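Local coordinates for (S)-ureidoglycine aminohydrolase cupin domain-containing protein (Pseudomonas syringae pv. tomato, PDB 3MYX), which is of unknown function but belongs to the cupin superfamily, with a domain related to that of (S)-ureidoglycine aminohydrolase, an enzyme of ureide breakdown, at residues L10-L15 against S205-N210; R37-V42 against W111-S116; D83-S88 against S125-L130. All coordinates share one frame; numbering follows the deposited sequence.

From the N terminus, the chain first passes through 10-15, which finds its partner only at 205-210. Interaction 1 therefore closes the longest loop, and the other two contacts lie inside it. Next come 37-42 and 83-88, whose partners 111-116 and 125-130 follow in the same order, so interactions 2 and 3 cross rather than nest. Interaction 1 fastens the end of the N-terminal strand to the EutQ-like cupin domain, interaction 2 draws together strands of a curled sheet, and interaction 3 packs that sheet's strand 127-130 against strand 83-88 of another. Interactions 1 and 2 touch directly, L10 CD2 lying 3.7 Å from A40 CB, whereas interaction 3 stands apart.

Interaction 1 of 3, residues L10-L15 against S205-N210; sequences LARADL and SSLTVN
A single polar side chain, R12, bridges this surface contact, reaching from the loop after strand 7-11 to the backbone of T208 in strand 206-209. The guanidinium meets the strand with its edge: R12 NH1 donates to T208 O at 2.7 Å, with an N-H...O angle of 169° and the carbonyl oxygen close to the guanidinium plane. R12 NH2 works through water 1, 3.0 Å from it, and the same water accepts the N-H of T208, its O 3.0 Å from T208 N. Both polar backbone atoms of T208 are thus engaged from one side, while its neighbours L207 and V209 turn their backbones to strand 197-201. Arginine suits the task because it is long and carries several N-H groups in one plane; a bend at chi2 (-71°) brings its end to the strand. The amide of N210 lies beside the guanidinium, with R12 NH1 3.7 Å from N210 ND2 and the two planes 31° apart. D213 secures this corner: it forms a salt bridge with R12 NH1 and accepts the backbone N-H groups of A13 and N210. A type I beta turn from R12 to L15, closed by L15 N to R12 O at 2.9 Å, then leads the chain away. An N-terminal strand added to the sheet of the other domain, here 7-11 beside 214-217, is consistent with the strand exchange found in two-domain cupins.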
# COMPACT_ATOMS: atom_id res chain seq x y z
N LEU A 10 -4.43 6.79 4.96
CA LEU A 10 -5.49 5.78 4.86
C LEU A 10 -5.90 5.25 6.23
O LEU A 10 -7.09 5.06 6.49
CB LEU A 10 -5.06 4.61 3.96
CG LEU A 10 -4.67 4.98 2.52
CD1 LEU A 10 -4.42 3.69 1.73
CD2 LEU A 10 -5.76 5.84 1.83
N ALA A 11 -4.93 4.98 7.10
CA ALA A 11 -5.22 4.50 8.43
C ALA A 11 -4.07 4.79 9.37
O ALA A 11 -2.91 4.69 8.99
CB ALA A 11 -5.51 2.99 8.41
N ARG A 12 -4.42 5.15 10.60
CA ARG A 12 -3.46 5.32 11.67
C ARG A 12 -3.29 4.01 12.42
O ARG A 12 -4.22 3.20 12.50
CB ARG A 12 -3.97 6.35 12.67
CG ARG A 12 -4.05 7.77 12.17
CD ARG A 12 -2.69 8.34 11.98
NE ARG A 12 -2.74 9.78 11.74
CZ ARG A 12 -1.69 10.52 11.41
NH1 ARG A 12 -0.48 9.98 11.26
NH2 ARG A 12 -1.85 11.81 11.20
N ALA A 13 -2.13 3.84 13.06
CA ALA A 13 -1.88 2.65 13.85
C ALA A 13 -2.97 2.37 14.88
O ALA A 13 -3.37 1.23 15.06
CB ALA A 13 -0.50 2.74 14.53
N ASP A 14 -3.44 3.41 15.56
CA ASP A 14 -4.47 3.28 16.59
C ASP A 14 -5.89 3.47 16.06
O ASP A 14 -6.83 3.57 16.83
CB ASP A 14 -4.21 4.25 17.76
CG ASP A 14 -4.48 5.70 17.40
OD1 ASP A 14 -4.62 6.02 16.20
OD2 ASP A 14 -4.53 6.55 18.33
N LEU A 15 -6.02 3.56 14.74
CA LEU A 15 -7.31 3.69 14.07
C LEU A 15 -8.07 4.97 14.46
O LEU A 15 -9.29 5.03 14.34
CB LEU A 15 -8.19 2.44 14.32
CG LEU A 15 -7.83 1.14 13.59
CD1 LEU A 15 -7.66 1.41 12.10
CD2 LEU A 15 -6.60 0.47 14.16
N SER A 205 0.39 22.26 4.01
CA SER A 205 0.16 21.56 5.29
C SER A 205 1.17 20.42 5.46
O SER A 205 1.93 20.13 4.56
CB SER A 205 -1.26 20.96 5.30
OG SER A 205 -1.39 19.97 4.30
N SER A 206 1.13 19.75 6.61
CA SER A 206 2.09 18.69 6.92
C SER A 206 1.41 17.42 7.44
O SER A 206 0.50 17.50 8.27
CB SER A 206 3.06 19.21 7.98
OG SER A 206 4.20 18.40 8.08
N LEU A 207 1.85 16.26 6.96
CA LEU A 207 1.36 14.99 7.46
C LEU A 207 2.52 14.23 8.10
O LEU A 207 3.50 13.94 7.41
CB LEU A 207 0.80 14.17 6.31
CG LEU A 207 0.22 12.82 6.68
CD1 LEU A 207 -1.08 13.00 7.52
CD2 LEU A 207 -0.05 12.02 5.41
N THR A 208 2.41 13.92 9.38
CA THR A 208 3.35 13.04 10.05
C THR A 208 2.83 11.62 9.92
O THR A 208 1.72 11.31 10.37
CB THR A 208 3.51 13.39 11.51
OG1 THR A 208 4.02 14.73 11.60
CG2 THR A 208 4.49 12.44 12.18
N VAL A 209 3.62 10.78 9.26
CA VAL A 209 3.30 9.37 9.09
C VAL A 209 4.12 8.63 10.12
O VAL A 209 5.35 8.63 10.09
CB VAL A 209 3.62 8.88 7.65
CG1 VAL A 209 3.12 7.44 7.46
CG2 VAL A 209 3.00 9.86 6.62
N ASN A 210 3.41 8.04 11.07
CA ASN A 210 4.03 7.34 12.18
C ASN A 210 4.11 5.84 11.95
O ASN A 210 3.51 5.30 11.02
CB ASN A 210 3.25 7.62 13.46
CG ASN A 210 3.29 9.08 13.85
OD1 ASN A 210 4.36 9.60 14.15
ND2 ASN A 210 2.13 9.74 13.86
O HOH W 1 -0.08 14.26 11.01

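Interaction 2 of 3, residues R37-V42 against W111-S116; sequences RRTAFV and WAFCAS
R37 lays the end of its guanidinium over one face of the F113 ring, a cation-pi contact. R37 NH1 sits over the ring centre, 3.2 Å above its plane, and R37 CZ is 4.3 Å from the F113 centroid, only 9° off the ring normal. The two planes are 66° apart, so this is no flat stack: the guanidinium presents its edge and NH1 leads. Bends at chi2 and chi3 fold the arginine back, and its CD also packs on the ring, 3.7 Å from F113 CE2. F113 has CG between its own backbone N and carbonyl carbon, and the ring rises toward strand 37-39. There its edge meets polar atoms, R38 O at 3.7 Å from F113 CE2 and T39 OG1 at 3.9 Å from F113 CZ. Phenylalanine fits this buried place because its faces attract a cation while its slightly positive rim tolerates oxygens. The arginine charge is met by salt bridges from NE to D31 and from NH1 to E67, which would be expected to fix the guanidinium's rotation. The axes of 37-39 and 111-116 make an angle of 65° and approach to 8.9 Å. Strands 37-39 and 109-116 both pair with strand 47-54, so the contact spans the inside of a strongly curled sheet; strand 66-71 also pairs with 109-116 and supplies E67, which touches F113 and holds R37.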
# COMPACT_ATOMS: atom_id res chain seq x y z
N ARG A 37 -16.03 -1.86 0.94
CA ARG A 37 -14.99 -1.19 0.16
C ARG A 37 -15.07 0.31 0.35
O ARG A 37 -16.10 0.93 0.06
CB ARG A 37 -15.13 -1.56 -1.33
CG ARG A 37 -14.14 -0.84 -2.24
CD ARG A 37 -12.74 -1.42 -2.16
NE ARG A 37 -12.63 -2.67 -2.88
CZ ARG A 37 -11.54 -3.42 -2.94
NH1 ARG A 37 -10.47 -3.11 -2.24
NH2 ARG A 37 -11.54 -4.52 -3.67
N ARG A 38 -13.98 0.90 0.84
CA ARG A 38 -13.92 2.33 1.14
C ARG A 38 -12.74 2.88 0.38
O ARG A 38 -11.58 2.70 0.78
CB ARG A 38 -13.77 2.56 2.65
CG ARG A 38 -14.68 1.72 3.52
CD ARG A 38 -16.14 2.04 3.31
NE ARG A 38 -16.98 1.06 4.00
CZ ARG A 38 -17.25 1.08 5.30
NH1 ARG A 38 -16.77 2.05 6.07
NH2 ARG A 38 -18.02 0.13 5.83
N THR A 39 -13.02 3.52 -0.75
CA THR A 39 -11.97 3.94 -1.67
C THR A 39 -11.62 5.40 -1.47
O THR A 39 -12.50 6.27 -1.52
CB THR A 39 -12.43 3.67 -3.11
OG1 THR A 39 -12.67 2.26 -3.24
CG2 THR A 39 -11.39 4.11 -4.10
N ALA A 40 -10.34 5.67 -1.22
CA ALA A 40 -9.85 7.03 -1.05
C ALA A 40 -9.37 7.66 -2.35
O ALA A 40 -9.33 8.88 -2.47
CB ALA A 40 -8.73 7.03 -0.05
N PHE A 41 -8.99 6.82 -3.32
CA PHE A 41 -8.42 7.27 -4.55
C PHE A 41 -8.62 6.22 -5.62
O PHE A 41 -8.40 5.03 -5.38
CB PHE A 41 -6.91 7.48 -4.36
CG PHE A 41 -6.19 7.87 -5.63
CD1 PHE A 41 -5.64 6.90 -6.46
CD2 PHE A 41 -6.08 9.19 -5.99
CE1 PHE A 41 -4.98 7.25 -7.63
CE2 PHE A 41 -5.43 9.54 -7.16
CZ PHE A 41 -4.87 8.58 -7.96
N VAL A 42 -9.01 6.66 -6.81
CA VAL A 42 -8.91 5.83 -7.99
C VAL A 42 -8.60 6.74 -9.16
O VAL A 42 -9.22 7.80 -9.33
CB VAL A 42 -10.18 4.95 -8.23
CG1 VAL A 42 -11.45 5.79 -8.27
CG2 VAL A 42 -10.04 4.12 -9.52
N TRP A 111 -8.46 -3.49 6.85
CA TRP A 111 -7.16 -3.40 6.20
C TRP A 111 -7.09 -2.27 5.21
O TRP A 111 -8.12 -1.87 4.66
CB TRP A 111 -6.78 -4.71 5.53
CG TRP A 111 -7.70 -5.30 4.51
CD1 TRP A 111 -7.63 -5.17 3.15
CD2 TRP A 111 -8.78 -6.23 4.75
NE1 TRP A 111 -8.57 -5.95 2.54
CE2 TRP A 111 -9.31 -6.59 3.49
CE3 TRP A 111 -9.36 -6.77 5.91
CZ2 TRP A 111 -10.36 -7.49 3.35
CZ3 TRP A 111 -10.44 -7.63 5.77
CH2 TRP A 111 -10.92 -7.99 4.50
N ALA A 112 -5.89 -1.75 4.98
CA ALA A 112 -5.65 -0.85 3.87
C ALA A 112 -5.39 -1.67 2.61
O ALA A 112 -4.92 -2.80 2.68
CB ALA A 112 -4.49 0.09 4.14
N PHE A 113 -5.68 -1.09 1.46
CA PHE A 113 -5.40 -1.76 0.20
C PHE A 113 -4.85 -0.81 -0.84
O PHE A 113 -5.10 0.40 -0.82
CB PHE A 113 -6.67 -2.45 -0.35
CG PHE A 113 -7.67 -1.49 -0.98
CD1 PHE A 113 -7.58 -1.13 -2.32
CD2 PHE A 113 -8.70 -0.94 -0.24
CE1 PHE A 113 -8.47 -0.23 -2.90
CE2 PHE A 113 -9.61 -0.04 -0.82
CZ PHE A 113 -9.48 0.32 -2.15
N CYS A 114 -4.10 -1.40 -1.78
CA CYS A 114 -3.80 -0.79 -3.07
C CYS A 114 -4.05 -1.85 -4.12
O CYS A 114 -3.58 -2.98 -4.01
CB CYS A 114 -2.34 -0.33 -3.11
SG CYS A 114 -1.89 0.46 -4.69
N ALA A 115 -4.85 -1.50 -5.14
CA ALA A 115 -5.21 -2.42 -6.20
C ALA A 115 -4.91 -1.83 -7.55
O ALA A 115 -5.18 -0.65 -7.79
CB ALA A 115 -6.71 -2.76 -6.11
N SER A 116 -4.41 -2.67 -8.45
CA SER A 116 -4.42 -2.37 -9.88
C SER A 116 -5.67 -3.01 -10.44
O SER A 116 -5.77 -4.24 -10.54
CB SER A 116 -3.19 -2.94 -10.56
OG SER A 116 -3.26 -2.75 -11.97

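Interaction 3 of 3, residues D83-S88 against S125-L130; sequences DSVTLS and SGITAL
Two sheets of an antiparallel cupin-type beta barrel close on each other here, V85 on one meeting I127 and A129 on the other. V85 is the wedge: its CG2 lies 3.9 Å from I127 CG2, in one of the two conformers of I127, and its CG1 lies 4.1 Å from A129 CB. With CG1 anti to the backbone N (chi1 170°), CG1 is turned to A129 and CG2 to I127. The short alanine methyl lets V85 CG1 rest on it where the backbones come nearest, V85 CA and A129 CA being 6.7 Å apart. In the fold, strand 83-88 forms the outer edge of a four-stranded sheet, bonded to strand 75-80, whereas strand 127-130 pairs with strand 92-95 of the curled sheet, so the contact joins sheets through side chains and water. I127 also reaches L78 and S80 of strand 75-80. At the end of the interface the packing turns polar. Water 2 donates to D83 OD2 at 2.7 Å and accepts from I127 N at 2.8 Å, while water 3 donates to I127 O at 2.7 Å and, weakly, to D83 OD2. An aspartate suits this exposed margin, since one carboxylate oxygen can hold both waters. Just before I127, G126 adopts backbone angles (128°, 169°) that glycine readily accommodates.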
# COMPACT_ATOMS: atom_id res chain seq x y z
N ASP A 83 -2.68 -23.44 -0.56
CA ASP A 83 -1.97 -22.31 0.05
C ASP A 83 -2.87 -21.61 1.07
O ASP A 83 -4.07 -21.43 0.83
CB ASP A 83 -1.56 -21.27 -1.00
CG ASP A 83 -0.30 -21.62 -1.74
OD1 ASP A 83 0.36 -22.64 -1.45
OD2 ASP A 83 0.07 -20.82 -2.62
N SER A 84 -2.28 -21.16 2.16
CA SER A 84 -2.99 -20.43 3.21
C SER A 84 -2.04 -19.41 3.82
O SER A 84 -0.89 -19.74 4.16
CB SER A 84 -3.46 -21.40 4.31
OG SER A 84 -4.22 -20.75 5.31
N VAL A 85 -2.52 -18.17 3.94
CA VAL A 85 -1.76 -17.08 4.51
C VAL A 85 -2.66 -16.35 5.50
O VAL A 85 -3.74 -15.92 5.13
CB VAL A 85 -1.28 -16.10 3.40
CG1 VAL A 85 -0.70 -14.83 4.00
CG2 VAL A 85 -0.25 -16.78 2.46
N THR A 86 -2.23 -16.22 6.75
CA THR A 86 -2.98 -15.49 7.77
C THR A 86 -2.26 -14.20 8.09
O THR A 86 -1.05 -14.21 8.33
CB THR A 86 -3.19 -16.34 9.04
OG1 THR A 86 -4.01 -17.47 8.72
CG2 THR A 86 -3.83 -15.52 10.16
N LEU A 87 -3.00 -13.09 8.07
CA LEU A 87 -2.48 -11.77 8.38
C LEU A 87 -3.15 -11.18 9.60
O LEU A 87 -4.39 -11.04 9.65
CB LEU A 87 -2.75 -10.82 7.23
CG LEU A 87 -2.38 -11.21 5.82
CD1 LEU A 87 -2.89 -10.11 4.87
CD2 LEU A 87 -0.86 -11.39 5.75
N SER A 88 -2.33 -10.84 10.57
CA SER A 88 -2.77 -10.06 11.71
C SER A 88 -2.26 -8.63 11.54
O SER A 88 -1.55 -8.32 10.58
CB SER A 88 -2.26 -10.69 13.02
OG SER A 88 -0.86 -10.90 13.01
N SER A 125 -0.85 -15.19 -10.86
CA SER A 125 -1.84 -15.54 -9.86
C SER A 125 -1.20 -16.26 -8.68
O SER A 125 -0.17 -16.93 -8.79
CB SER A 125 -2.91 -16.41 -10.49
OG SER A 125 -2.38 -17.64 -10.95
N GLY A 126 -1.85 -16.13 -7.53
CA GLY A 126 -1.40 -16.71 -6.29
C GLY A 126 -1.35 -15.66 -5.19
O GLY A 126 -1.43 -14.47 -5.43
N ILE A 127 -1.18 -16.15 -3.97
CA ILE A 127 -1.02 -15.28 -2.81
C ILE A 127 0.46 -15.22 -2.41
O ILE A 127 1.13 -16.25 -2.34
CB ILE A 127 -1.83 -15.75 -1.58
CG1 ILE A 127 -3.29 -16.04 -1.91
CG2 ILE A 127 -1.73 -14.71 -0.47
CD1 ILE A 127 -3.92 -17.10 -0.93
N THR A 128 0.96 -14.02 -2.15
CA THR A 128 2.35 -13.81 -1.72
C THR A 128 2.34 -13.10 -0.36
O THR A 128 1.87 -11.98 -0.26
CB THR A 128 3.16 -12.97 -2.75
OG1 THR A 128 3.14 -13.61 -4.03
CG2 THR A 128 4.63 -12.84 -2.33
N ALA A 129 2.84 -13.78 0.68
CA ALA A 129 3.04 -13.16 1.99
C ALA A 129 4.28 -12.27 1.96
O ALA A 129 5.23 -12.56 1.23
CB ALA A 129 3.20 -14.24 3.05
N LEU A 130 4.27 -11.21 2.75
CA LEU A 130 5.36 -10.20 2.75
C LEU A 130 5.93 -10.07 4.16
O LEU A 130 5.31 -9.45 5.01
CB LEU A 130 4.84 -8.84 2.27
CG LEU A 130 4.11 -8.81 0.92
CD1 LEU A 130 3.44 -7.44 0.73
CD2 LEU A 130 5.02 -9.13 -0.26
O HOH W 2 -1.45 -18.97 -3.91
O HOH W 3 0.79 -18.53 -0.85